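Local atomic coordinates of Di-haem cytochrome c peroxidase family protein (PDB entry 6NX0), a protein that probably acts as a diheme cytochrome c peroxidase, holding two covalently bound heme c groups for electron transfer and forming an unusually stable bis-Fe(IV) state. Residues 123-128 against 145-150; 161-166 against 258-263; 188-193 against 203-208. All blocks are in the same frame, centred on the assembly; numbering follows the deposited sequence.

Contact 1: residues 123-128 against 145-150. With HEC (heme c), chain B.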
loop_
_atom_site.group_PDB
_atom_site.type_symbol
_atom_site.label_atom_id
_atom_site.label_comp_id
_atom_site.label_asym_id
_atom_site.label_seq_id
_atom_site.Cartn_x
_atom_site.Cartn_y
_atom_site.Cartn_z
ATOM N N ALA A 123 3.524 -13.912 6.462
ATOM C CA ALA A 123 3.122 -13.287 7.711
ATOM C C ALA A 123 4.275 -12.615 8.448
ATOM O O ALA A 123 4.015 -11.768 9.318
ATOM C CB ALA A 123 2.476 -14.337 8.608
ATOM N N SER A 124 5.533 -12.970 8.130
ATOM C CA SER A 124 6.707 -12.336 8.723
ATOM C C SER A 124 6.818 -10.856 8.397
ATOM O O SER A 124 7.543 -10.132 9.096
ATOM C CB SER A 124 7.985 -13.036 8.250
ATOM O OG SER A 124 7.966 -14.409 8.602
ATOM N N CYS A 125 6.126 -10.386 7.362
ATOM C CA CYS A 125 6.060 -8.970 7.026
ATOM C C CYS A 125 4.642 -8.432 6.956
ATOM O O CYS A 125 4.461 -7.253 6.635
ATOM C CB CYS A 125 6.759 -8.720 5.692
ATOM S SG CYS A 125 8.501 -9.160 5.787
ATOM N N HIS A 126 3.652 -9.258 7.222
ATOM C CA HIS A 126 2.230 -8.931 7.122
ATOM C C HIS A 126 1.575 -9.677 8.290
ATOM O O HIS A 126 0.999 -10.744 8.110
ATOM C CB HIS A 126 1.651 -9.363 5.774
ATOM C CG HIS A 126 2.285 -8.698 4.589
ATOM N ND1 HIS A 126 2.057 -7.376 4.275
ATOM C CD2 HIS A 126 3.125 -9.171 3.640
ATOM C CE1 HIS A 126 2.722 -7.066 3.176
ATOM N NE2 HIS A 126 3.377 -8.140 2.772
ATOM N N ASP A 127 1.684 -9.101 9.483
ATOM C CA ASP A 127 1.321 -9.766 10.724
ATOM C C ASP A 127 -0.192 -9.796 10.869
ATOM O O ASP A 127 -0.818 -8.730 10.918
ATOM C CB ASP A 127 1.971 -8.995 11.879
ATOM C CG ASP A 127 1.707 -9.597 13.238
ATOM O OD1 ASP A 127 0.945 -10.584 13.358
ATOM O OD2 ASP A 127 2.299 -9.064 14.197
ATOM N N PRO A 128 -0.827 -10.970 10.953
ATOM C CA PRO A 128 -2.281 -10.962 11.168
ATOM C C PRO A 128 -2.694 -10.186 12.407
ATOM O O PRO A 128 -3.832 -9.685 12.467
ATOM C CB PRO A 128 -2.629 -12.453 11.287
ATOM C CG PRO A 128 -1.362 -13.111 11.696
ATOM C CD PRO A 128 -0.284 -12.344 10.998
ATOM N N ARG A 145 13.782 0.832 9.391
ATOM C CA ARG A 145 12.352 1.003 9.648
ATOM C C ARG A 145 11.488 0.524 8.482
ATOM O O ARG A 145 10.396 1.035 8.237
ATOM C CB ARG A 145 12.037 2.461 9.999
ATOM C CG ARG A 145 12.939 2.976 11.124
ATOM C CD ARG A 145 12.536 4.372 11.605
ATOM N NE ARG A 145 12.577 5.404 10.559
ATOM C CZ ARG A 145 13.673 6.074 10.202
ATOM N NH1 ARG A 145 14.840 5.829 10.782
ATOM N NH2 ARG A 145 13.608 7.008 9.265
ATOM N N VAL A 146 11.990 -0.474 7.764
ATOM C CA VAL A 146 11.212 -1.250 6.805
ATOM C C VAL A 146 11.514 -2.714 7.088
ATOM O O VAL A 146 12.480 -3.013 7.803
ATOM C CB VAL A 146 11.541 -0.871 5.345
ATOM C CG1 VAL A 146 11.309 0.591 5.110
ATOM C CG2 VAL A 146 12.968 -1.244 4.991
ATOM N N PRO A 147 10.718 -3.644 6.562
ATOM C CA PRO A 147 10.866 -5.051 6.968
ATOM C C PRO A 147 12.245 -5.610 6.689
ATOM O O PRO A 147 12.826 -5.395 5.619
ATOM C CB PRO A 147 9.804 -5.774 6.140
ATOM C CG PRO A 147 8.731 -4.728 5.933
ATOM C CD PRO A 147 9.486 -3.428 5.776
ATOM N N GLN A 148 12.730 -6.392 7.647
ATOM C CA GLN A 148 13.889 -7.254 7.426
ATOM C C GLN A 148 13.489 -8.500 6.644
ATOM O O GLN A 148 12.428 -9.092 6.874
ATOM C CB GLN A 148 14.510 -7.662 8.762
ATOM C CG GLN A 148 15.804 -8.463 8.642
ATOM C CD GLN A 148 16.346 -8.905 9.984
ATOM O OE1 GLN A 148 16.002 -8.349 11.031
ATOM N NE2 GLN A 148 17.195 -9.920 9.960
ATOM N N GLY A 149 14.357 -8.901 5.720
ATOM C CA GLY A 149 14.153 -10.125 4.965
ATOM C C GLY A 149 14.644 -11.352 5.703
ATOM O O GLY A 149 14.805 -11.365 6.924
ATOM N N SER A 150 14.862 -12.411 4.932
ATOM C CA SER A 150 15.115 -13.733 5.485
ATOM C C SER A 150 16.493 -13.885 6.112
ATOM O O SER A 150 16.734 -14.920 6.750
ATOM C CB SER A 150 14.975 -14.790 4.389
ATOM O OG SER A 150 16.034 -14.654 3.473
HETATM FE FE HEC B . 4.417 -8.477 0.895
HETATM C CHA HEC B . 3.581 -5.533 -0.732
HETATM C CHB HEC B . 1.664 -9.968 -0.420
HETATM C CHC HEC B . 5.702 -11.573 1.661
HETATM C CHD HEC B . 7.301 -7.030 2.100
HETATM N NA HEC B . 2.874 -7.837 -0.260
HETATM C C1A HEC B . 2.729 -6.600 -0.856
HETATM C C2A HEC B . 1.492 -6.588 -1.587
HETATM C C3A HEC B . 0.913 -7.783 -1.406
HETATM C C4A HEC B . 1.811 -8.621 -0.653
HETATM C CMA HEC B . -0.368 -8.287 -2.061
HETATM C CAA HEC B . 0.966 -5.402 -2.417
HETATM C CBA HEC B . -0.002 -4.572 -1.592
HETATM C CGA HEC B . -0.439 -3.305 -2.280
HETATM O O1A HEC B . -1.375 -2.665 -1.717
HETATM O O2A HEC B . 0.224 -2.877 -3.275
HETATM N NB HEC B . 3.834 -10.405 0.653
HETATM C C1B HEC B . 2.647 -10.802 0.051
HETATM C C2B HEC B . 2.603 -12.239 0.065
HETATM C C3B HEC B . 3.764 -12.698 0.544
HETATM C C4B HEC B . 4.535 -11.550 0.957
HETATM C CMB HEC B . 1.428 -13.061 -0.473
HETATM C CAB HEC B . 4.204 -14.156 0.786
HETATM C CBB HEC B . 4.379 -14.875 -0.575
HETATM N NC HEC B . 6.143 -9.157 1.734
HETATM C C1C HEC B . 6.445 -10.486 2.004
HETATM C C2C HEC B . 7.594 -10.485 2.881
HETATM C C3C HEC B . 8.038 -9.237 3.049
HETATM C C4C HEC B . 7.145 -8.377 2.297
HETATM C CMC HEC B . 8.125 -11.739 3.595
HETATM C CAC HEC B . 8.996 -8.731 4.141
HETATM C CBC HEC B . 10.433 -9.215 3.905
HETATM N ND HEC B . 5.239 -6.626 0.758
HETATM C C1D HEC B . 6.448 -6.241 1.369
HETATM C C2D HEC B . 6.743 -4.890 0.967
HETATM C C3D HEC B . 5.651 -4.460 0.055
HETATM C C4D HEC B . 4.746 -5.574 -0.030
HETATM C CMD HEC B . 8.003 -4.119 1.309
HETATM C CAD HEC B . 5.530 -3.112 -0.680
HETATM C CBD HEC B . 6.558 -3.132 -1.788
HETATM C CGD HEC B . 6.325 -2.064 -2.843
HETATM O O1D HEC B . 5.362 -1.281 -2.698
HETATM O O2D HEC B . 7.189 -1.997 -3.763
HETATM O O HOH W 1 5.526 -8.640 -0.985
#
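Cys125 meets Pro147 through its sulfur, and that sulfur is also a covalent thioether link to heme c. The two segments are closest at these residues, with CA atoms 6.2 Å apart, and no hydrogen bond joins them; the contact is apolar and shared with the porphyrin edge. Following Cys125 outward, CB lies beside pyrrole C, 3.0 Å from heme C3C, a closeness imposed by the linkage. The first torsion sets SG anti to the carbonyl carbon (chi1 -62°), which directs it to the heme substituent, where SG is bonded to CAC at 1.8 Å. The tip then completes its surroundings against segment 145-150: Pro147 CB sits 3.6 Å from SG, and the same CB is 3.7 Å from heme CAC, so one proline carbon covers both ends of the thioether bond. The next residue adds backbone instead of side chain, with Gln148 O 3.6 Å from the heme methyl CBC, while its amide turns away to hydrogen-bond Ser137.

One residue on, His126 supplies the axial ligand: NE2 is 2.2 Å from the iron, and water 1 occupies the sixth position on the other heme face. The imidazole is held at its far side as well, because ND1 is hydrogen-bonded to Phe132 O, which helps to fix the rotation of the ring. With Cys122, the other thioether cysteine, Cys125 and His126 make up the CXXCH signature of c-type cytochromes.

In the fold, the 123-128 loop follows helix 99-109, whose Phe109 touches the side chains of Ala123 and His126. The chain then runs through helix 138-142, and the 145-150 loop that returns to the thioether lies between that helix and strand 173-175.

Contact 2: residues 161-166 against 258-263. With HEC (heme c), chain B.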
loop_
_atom_site.group_PDB
_atom_site.type_symbol
_atom_site.label_atom_id
_atom_site.label_comp_id
_atom_site.label_asym_id
_atom_site.label_seq_id
_atom_site.Cartn_x
_atom_site.Cartn_y
_atom_site.Cartn_z
ATOM N N PRO A 161 2.801 -2.479 3.272
ATOM C CA PRO A 161 1.466 -2.057 3.701
ATOM C C PRO A 161 0.689 -3.175 4.380
ATOM O O PRO A 161 1.004 -4.360 4.275
ATOM C CB PRO A 161 0.804 -1.685 2.375
ATOM C CG PRO A 161 1.341 -2.729 1.444
ATOM C CD PRO A 161 2.808 -2.868 1.848
ATOM N N SER A 162 -0.369 -2.757 5.063
ATOM C CA SER A 162 -1.444 -3.667 5.408
ATOM C C SER A 162 -2.046 -4.304 4.157
ATOM O O SER A 162 -2.265 -3.642 3.139
ATOM C CB SER A 162 -2.521 -2.889 6.167
ATOM O OG SER A 162 -3.740 -3.611 6.291
ATOM N N LEU A 163 -2.338 -5.598 4.238
ATOM C CA LEU A 163 -3.051 -6.274 3.157
ATOM C C LEU A 163 -4.555 -6.345 3.351
ATOM O O LEU A 163 -5.247 -6.803 2.441
ATOM C CB LEU A 163 -2.514 -7.690 2.955
ATOM C CG LEU A 163 -1.010 -7.799 2.722
ATOM C CD1 LEU A 163 -0.607 -9.248 2.424
ATOM C CD2 LEU A 163 -0.567 -6.901 1.600
ATOM N N LEU A 164 -5.100 -5.891 4.474
ATOM C CA LEU A 164 -6.550 -5.776 4.511
ATOM C C LEU A 164 -6.982 -4.780 3.445
ATOM O O LEU A 164 -6.292 -3.785 3.179
ATOM C CB LEU A 164 -7.041 -5.351 5.896
ATOM C CG LEU A 164 -6.794 -6.356 7.033
ATOM C CD1 LEU A 164 -7.352 -5.774 8.307
ATOM C CD2 LEU A 164 -7.393 -7.725 6.759
ATOM N N TYR A 165 -8.123 -5.063 2.810
ATOM C CA TYR A 165 -8.735 -4.234 1.762
ATOM C C TYR A 165 -7.953 -4.277 0.441
ATOM O O TYR A 165 -8.297 -3.549 -0.504
ATOM C CB TYR A 165 -8.949 -2.783 2.233
ATOM C CG TYR A 165 -9.660 -2.776 3.556
ATOM C CD1 TYR A 165 -11.016 -3.053 3.642
ATOM C CD2 TYR A 165 -8.959 -2.583 4.727
ATOM C CE1 TYR A 165 -11.660 -3.108 4.869
ATOM C CE2 TYR A 165 -9.598 -2.631 5.968
ATOM C CZ TYR A 165 -10.945 -2.905 6.020
ATOM O OH TYR A 165 -11.626 -2.978 7.226
ATOM N N VAL A 166 -6.902 -5.095 0.348
ATOM C CA VAL A 166 -6.117 -5.140 -0.879
ATOM C C VAL A 166 -6.931 -5.669 -2.052
ATOM O O VAL A 166 -6.583 -5.404 -3.205
ATOM C CB VAL A 166 -4.834 -5.985 -0.650
ATOM C CG1 VAL A 166 -5.137 -7.490 -0.618
ATOM C CG2 VAL A 166 -3.749 -5.664 -1.714
ATOM N N ALA A 258 -7.279 -15.931 -3.985
ATOM C CA ALA A 258 -8.509 -16.318 -3.308
ATOM C C ALA A 258 -8.471 -15.949 -1.834
ATOM O O ALA A 258 -9.470 -15.484 -1.281
ATOM C CB ALA A 258 -8.755 -17.817 -3.471
ATOM N N TYR A 259 -7.335 -16.179 -1.163
ATOM C CA TYR A 259 -7.263 -15.834 0.252
ATOM C C TYR A 259 -7.382 -14.331 0.447
ATOM O O TYR A 259 -8.169 -13.860 1.279
ATOM C CB TYR A 259 -5.967 -16.357 0.877
ATOM C CG TYR A 259 -5.713 -15.883 2.304
ATOM C CD1 TYR A 259 -6.685 -15.984 3.280
ATOM C CD2 TYR A 259 -4.479 -15.369 2.664
ATOM C CE1 TYR A 259 -6.429 -15.586 4.586
ATOM C CE2 TYR A 259 -4.221 -14.965 3.944
ATOM C CZ TYR A 259 -5.200 -15.068 4.910
ATOM O OH TYR A 259 -4.940 -14.681 6.211
ATOM N N LEU A 260 -6.613 -13.561 -0.318
ATOM C CA LEU A 260 -6.617 -12.125 -0.104
ATOM C C LEU A 260 -7.908 -11.468 -0.554
ATOM O O LEU A 260 -8.166 -10.331 -0.154
ATOM C CB LEU A 260 -5.413 -11.490 -0.799
ATOM C CG LEU A 260 -4.052 -11.969 -0.258
ATOM C CD1 LEU A 260 -2.889 -11.290 -0.967
ATOM C CD2 LEU A 260 -3.947 -11.740 1.257
ATOM N N GLN A 261 -8.731 -12.139 -1.357
ATOM C CA GLN A 261 -10.029 -11.584 -1.732
ATOM C C GLN A 261 -11.162 -12.080 -0.838
ATOM O O GLN A 261 -12.308 -11.652 -1.020
ATOM C CB GLN A 261 -10.351 -11.896 -3.210
ATOM C CG GLN A 261 -9.400 -11.195 -4.208
ATOM C CD GLN A 261 -9.547 -11.622 -5.671
ATOM O OE1 GLN A 261 -8.846 -11.092 -6.548
ATOM N NE2 GLN A 261 -10.440 -12.571 -5.941
ATOM N N SER A 262 -10.881 -12.938 0.137
ATOM C CA SER A 262 -11.935 -13.454 0.990
ATOM C C SER A 262 -12.446 -12.350 1.910
ATOM O O SER A 262 -11.762 -11.363 2.204
ATOM C CB SER A 262 -11.443 -14.663 1.789
ATOM O OG SER A 262 -10.469 -14.322 2.762
ATOM N N ASP A 263 -13.684 -12.526 2.377
ATOM C CA ASP A 263 -14.324 -11.458 3.129
ATOM C C ASP A 263 -13.591 -11.150 4.427
ATOM O O ASP A 263 -13.621 -10.005 4.894
ATOM C CB ASP A 263 -15.778 -11.833 3.424
ATOM C CG ASP A 263 -16.690 -11.731 2.202
ATOM O OD1 ASP A 263 -16.292 -11.181 1.152
ATOM O OD2 ASP A 263 -17.840 -12.205 2.302
HETATM FE FE HEC B . 4.417 -8.477 0.895
HETATM C CHA HEC B . 3.581 -5.533 -0.732
HETATM C CHB HEC B . 1.664 -9.968 -0.420
HETATM C CHC HEC B . 5.702 -11.573 1.661
HETATM C CHD HEC B . 7.301 -7.030 2.100
HETATM N NA HEC B . 2.874 -7.837 -0.260
HETATM C C1A HEC B . 2.729 -6.600 -0.856
HETATM C C2A HEC B . 1.492 -6.588 -1.587
HETATM C C3A HEC B . 0.913 -7.783 -1.406
HETATM C C4A HEC B . 1.811 -8.621 -0.653
HETATM C CMA HEC B . -0.368 -8.287 -2.061
HETATM C CAA HEC B . 0.966 -5.402 -2.417
HETATM C CBA HEC B . -0.002 -4.572 -1.592
HETATM C CGA HEC B . -0.439 -3.305 -2.280
HETATM O O1A HEC B . -1.375 -2.665 -1.717
HETATM O O2A HEC B . 0.224 -2.877 -3.275
HETATM N NB HEC B . 3.834 -10.405 0.653
HETATM C C1B HEC B . 2.647 -10.802 0.051
HETATM C C2B HEC B . 2.603 -12.239 0.065
HETATM C C3B HEC B . 3.764 -12.698 0.544
HETATM C C4B HEC B . 4.535 -11.550 0.957
HETATM C CMB HEC B . 1.428 -13.061 -0.473
HETATM C CAB HEC B . 4.204 -14.156 0.786
HETATM C CBB HEC B . 4.379 -14.875 -0.575
HETATM N NC HEC B . 6.143 -9.157 1.734
HETATM C C1C HEC B . 6.445 -10.486 2.004
HETATM C C2C HEC B . 7.594 -10.485 2.881
HETATM C C3C HEC B . 8.038 -9.237 3.049
HETATM C C4C HEC B . 7.145 -8.377 2.297
HETATM C CMC HEC B . 8.125 -11.739 3.595
HETATM C CAC HEC B . 8.996 -8.731 4.141
HETATM C CBC HEC B . 10.433 -9.215 3.905
HETATM N ND HEC B . 5.239 -6.626 0.758
HETATM C C1D HEC B . 6.448 -6.241 1.369
HETATM C C2D HEC B . 6.743 -4.890 0.967
HETATM C C3D HEC B . 5.651 -4.460 0.055
HETATM C C4D HEC B . 4.746 -5.574 -0.030
HETATM C CMD HEC B . 8.003 -4.119 1.309
HETATM C CAD HEC B . 5.530 -3.112 -0.680
HETATM C CBD HEC B . 6.558 -3.132 -1.788
HETATM C CGD HEC B . 6.325 -2.064 -2.843
HETATM O O1D HEC B . 5.362 -1.281 -2.698
HETATM O O2D HEC B . 7.189 -1.997 -3.763
HETATM O O HOH W 1 5.526 -8.640 -0.985
#
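Leu260 packs against two residues of segment 161-166, Val166 and Leu163, and every contact across the segments is apolar. Val166 CG1 is 4.0 Å from Leu260 CB, the side chains meeting at a slant, and the branch ends Leu163 CD1 and Leu260 CD2 approach to 4.3 Å. All three residues are buried, and Leu198 of helix 198-201 covers Val166 and Leu260 as well.

A second group of apolar contacts faces the heme. Leu163 CD2 lies over pyrrole A, 3.5 Å from heme C3A, and Pro161 CD is 3.7 Å from heme C3D on the same porphyrin face. Val166 divides its methyls: CG2, anti to the backbone N, comes 3.8 Å from propionate atom O1A while CG1 (chi1 75°) serves the helix.

Hydrogen bonds shape each segment internally. Ser162 OG accepts from Leu164 N in an ST turn, and a type II turn from Leu163 to Val166 is closed by Val166 N to Leu163 O. Within 258-263, Tyr259 O receives both Ser262 N and Ser262 OG, the latter at 2.8 Å in the carbonyl plane.

Pro161 and Leu163 line the proximal wall of a c-type heme pocket, with Val166 and Leu260 packing at its rim.

Contact 3: residues 188-193 against 203-208. With HEC (heme c), chain B.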
loop_
_atom_site.group_PDB
_atom_site.type_symbol
_atom_site.label_atom_id
_atom_site.label_comp_id
_atom_site.label_asym_id
_atom_site.label_seq_id
_atom_site.Cartn_x
_atom_site.Cartn_y
_atom_site.Cartn_z
ATOM N N GLY A 188 -2.910 -1.240 -10.088
ATOM C CA GLY A 188 -1.663 -1.979 -9.964
ATOM C C GLY A 188 -1.242 -2.141 -8.522
ATOM O O GLY A 188 -1.438 -1.258 -7.686
ATOM N N LEU A 189 -0.634 -3.295 -8.242
ATOM C CA LEU A 189 -0.141 -3.598 -6.912
ATOM C C LEU A 189 1.333 -3.234 -6.798
ATOM O O LEU A 189 2.053 -3.071 -7.789
ATOM C CB LEU A 189 -0.380 -5.070 -6.577
ATOM C CG LEU A 189 -1.872 -5.392 -6.439
ATOM C CD1 LEU A 189 -2.115 -6.858 -6.704
ATOM C CD2 LEU A 189 -2.370 -5.024 -5.053
ATOM N N PHE A 190 1.762 -3.084 -5.545
ATOM C CA PHE A 190 2.977 -2.386 -5.138
ATOM C C PHE A 190 2.805 -0.874 -5.318
ATOM O O PHE A 190 1.931 -0.407 -6.061
ATOM C CB PHE A 190 4.231 -2.854 -5.889
ATOM C CG PHE A 190 4.581 -4.303 -5.686
ATOM C CD1 PHE A 190 4.952 -4.773 -4.429
ATOM C CD2 PHE A 190 4.576 -5.187 -6.754
ATOM C CE1 PHE A 190 5.318 -6.105 -4.251
ATOM C CE2 PHE A 190 4.938 -6.516 -6.584
ATOM C CZ PHE A 190 5.325 -6.974 -5.343
ATOM N N SER A 191 3.652 -0.095 -4.652
ATOM C CA SER A 191 3.516 1.356 -4.664
ATOM C C SER A 191 3.873 1.968 -6.006
ATOM O O SER A 191 3.508 3.126 -6.251
ATOM C CB SER A 191 4.378 1.991 -3.587
ATOM O OG SER A 191 3.873 1.694 -2.298
ATOM N N ASP A 192 4.557 1.218 -6.874
ATOM C CA ASP A 192 4.832 1.635 -8.245
ATOM C C ASP A 192 3.976 0.881 -9.259
ATOM O O ASP A 192 4.219 0.973 -10.472
ATOM C CB ASP A 192 6.320 1.469 -8.546
ATOM C CG ASP A 192 6.803 0.033 -8.375
ATOM O OD1 ASP A 192 5.965 -0.886 -8.322
ATOM O OD2 ASP A 192 8.037 -0.184 -8.297
ATOM N N GLY A 193 2.963 0.155 -8.797
ATOM C CA GLY A 193 2.007 -0.500 -9.670
ATOM C C GLY A 193 2.572 -1.563 -10.590
ATOM O O GLY A 193 1.910 -1.937 -11.566
ATOM N N ARG A 203 5.380 -13.061 -6.984
ATOM C CA ARG A 203 6.714 -13.265 -7.533
ATOM C C ARG A 203 7.740 -12.358 -6.865
ATOM O O ARG A 203 8.908 -12.732 -6.723
ATOM C CB ARG A 203 6.690 -13.004 -9.035
ATOM C CG ARG A 203 5.745 -13.901 -9.791
ATOM C CD ARG A 203 5.708 -13.517 -11.267
ATOM N NE ARG A 203 5.262 -14.627 -12.107
ATOM C CZ ARG A 203 6.067 -15.586 -12.560
ATOM N NH1 ARG A 203 7.363 -15.578 -12.266
ATOM N NH2 ARG A 203 5.571 -16.564 -13.301
ATOM N N GLY A 204 7.344 -11.149 -6.499
ATOM C CA GLY A 204 8.242 -10.216 -5.865
ATOM C C GLY A 204 8.879 -10.758 -4.600
ATOM O O GLY A 204 10.082 -11.030 -4.560
ATOM N N PRO A 205 8.083 -10.919 -3.533
ATOM C CA PRO A 205 8.677 -11.382 -2.266
ATOM C C PRO A 205 9.321 -12.751 -2.358
ATOM O O PRO A 205 10.351 -12.979 -1.719
ATOM C CB PRO A 205 7.480 -11.386 -1.302
ATOM C CG PRO A 205 6.262 -11.360 -2.174
ATOM C CD PRO A 205 6.668 -10.540 -3.356
ATOM N N LEU A 206 8.756 -13.676 -3.145
ATOM C CA LEU A 206 9.301 -15.031 -3.181
ATOM C C LEU A 206 10.742 -15.058 -3.686
ATOM O O LEU A 206 11.553 -15.830 -3.183
ATOM C CB LEU A 206 8.430 -15.943 -4.038
ATOM C CG LEU A 206 7.111 -16.407 -3.417
ATOM C CD1 LEU A 206 6.265 -17.078 -4.484
ATOM C CD2 LEU A 206 7.329 -17.338 -2.220
ATOM N N PHE A 207 11.073 -14.253 -4.709
ATOM C CA PHE A 207 12.373 -14.389 -5.366
ATOM C C PHE A 207 13.314 -13.222 -5.114
ATOM O O PHE A 207 14.461 -13.269 -5.568
ATOM C CB PHE A 207 12.161 -14.632 -6.864
ATOM C CG PHE A 207 11.279 -15.802 -7.119
ATOM C CD1 PHE A 207 11.675 -17.054 -6.690
ATOM C CD2 PHE A 207 10.043 -15.657 -7.717
ATOM C CE1 PHE A 207 10.866 -18.175 -6.901
ATOM C CE2 PHE A 207 9.230 -16.762 -7.929
ATOM C CZ PHE A 207 9.646 -18.019 -7.509
ATOM N N ASP A 208 12.902 -12.245 -4.312
ATOM C CA ASP A 208 13.750 -11.102 -3.983
ATOM C C ASP A 208 14.805 -11.538 -2.977
ATOM O O ASP A 208 14.454 -12.018 -1.893
ATOM C CB ASP A 208 12.851 -10.003 -3.426
ATOM C CG ASP A 208 13.549 -8.676 -3.186
ATOM O OD1 ASP A 208 14.782 -8.611 -3.039
ATOM O OD2 ASP A 208 12.789 -7.672 -3.111
HETATM FE FE HEC B . 4.417 -8.477 0.895
HETATM C CHA HEC B . 3.581 -5.533 -0.732
HETATM C CHB HEC B . 1.664 -9.968 -0.420
HETATM C CHC HEC B . 5.702 -11.573 1.661
HETATM C CHD HEC B . 7.301 -7.030 2.100
HETATM N NA HEC B . 2.874 -7.837 -0.260
HETATM C C1A HEC B . 2.729 -6.600 -0.856
HETATM C C2A HEC B . 1.492 -6.588 -1.587
HETATM C C3A HEC B . 0.913 -7.783 -1.406
HETATM C C4A HEC B . 1.811 -8.621 -0.653
HETATM C CMA HEC B . -0.368 -8.287 -2.061
HETATM C CAA HEC B . 0.966 -5.402 -2.417
HETATM C CBA HEC B . -0.002 -4.572 -1.592
HETATM C CGA HEC B . -0.439 -3.305 -2.280
HETATM O O1A HEC B . -1.375 -2.665 -1.717
HETATM O O2A HEC B . 0.224 -2.877 -3.275
HETATM N NB HEC B . 3.834 -10.405 0.653
HETATM C C1B HEC B . 2.647 -10.802 0.051
HETATM C C2B HEC B . 2.603 -12.239 0.065
HETATM C C3B HEC B . 3.764 -12.698 0.544
HETATM C C4B HEC B . 4.535 -11.550 0.957
HETATM C CMB HEC B . 1.428 -13.061 -0.473
HETATM C CAB HEC B . 4.204 -14.156 0.786
HETATM C CBB HEC B . 4.379 -14.875 -0.575
HETATM N NC HEC B . 6.143 -9.157 1.734
HETATM C C1C HEC B . 6.445 -10.486 2.004
HETATM C C2C HEC B . 7.594 -10.485 2.881
HETATM C C3C HEC B . 8.038 -9.237 3.049
HETATM C C4C HEC B . 7.145 -8.377 2.297
HETATM C CMC HEC B . 8.125 -11.739 3.595
HETATM C CAC HEC B . 8.996 -8.731 4.141
HETATM C CBC HEC B . 10.433 -9.215 3.905
HETATM N ND HEC B . 5.239 -6.626 0.758
HETATM C C1D HEC B . 6.448 -6.241 1.369
HETATM C C2D HEC B . 6.743 -4.890 0.967
HETATM C C3D HEC B . 5.651 -4.460 0.055
HETATM C C4D HEC B . 4.746 -5.574 -0.030
HETATM C CMD HEC B . 8.003 -4.119 1.309
HETATM C CAD HEC B . 5.530 -3.112 -0.680
HETATM C CBD HEC B . 6.558 -3.132 -1.788
HETATM C CGD HEC B . 6.325 -2.064 -2.843
HETATM O O1D HEC B . 5.362 -1.281 -2.698
HETATM O O2D HEC B . 7.189 -1.997 -3.763
HETATM O O HOH W 1 5.526 -8.640 -0.985
#
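The backbones of Phe190 and Gly204 stay 9.5 Å apart at their CA atoms, the nearest pair; Phe190 opens a type I turn that closes at Gly193, and the rest of the turn stays clear of helix 203-207. The gap is bridged by the Phe190 ring, whose CZ reaches Pro205 CD at 4.3 Å; this carbon lies at the ring edge, near its plane. Gly204, without a side chain, leaves its CA 4.4 Å from the same CZ. A first torsion that puts CG anti to the carbonyl carbon (chi1 -62°) carries the ring along a heme propionate, with CD1 3.4 Å from CGD.

The turn itself grips both propionates through successive N-H groups. Phe190 N donates to O2A at 2.7 Å with a bent angle of 137°, and Ser191 N donates to O1D at 2.9 Å along a straighter 161° path. Asp192, in the second shell, forms salt bridges with Arg158 and Arg194, both of which bond the heme, and probably helps to position them.

On the same water-bearing face, Pro205 CB rests 3.5 Å from heme CHC and its CG is 3.1 Å from water 1. A proline beside the water-bound position of the iron recalls the distal pocket of MauG, consistent with a peroxidase heme site.

All three contacts border the same heme c, on different sides: contact 1 supplies a thioether and the axial histidine, contact 2 covers the histidine face, and contact 3 borders the water face and the propionates. Their centres lie 14 to 16 Å apart. Contacts 1 and 2 meet directly, with His126 ND1 3.5 Å from Leu163 CG and 3.2 Å from Pro161 O. Contacts 1 and 3 do not touch; their nearest atoms are about 6 Å apart. Contact 3 is nested in the chain loop closed by contact 2, and they touch, Val166 CG2 lying 3.7 Å from Leu189 CD2 in one of two Leu189 conformers. The second heme, ligated by His305 and Tyr397, is about 11 Å from the side chains of Pro147, Leu163 and Phe190.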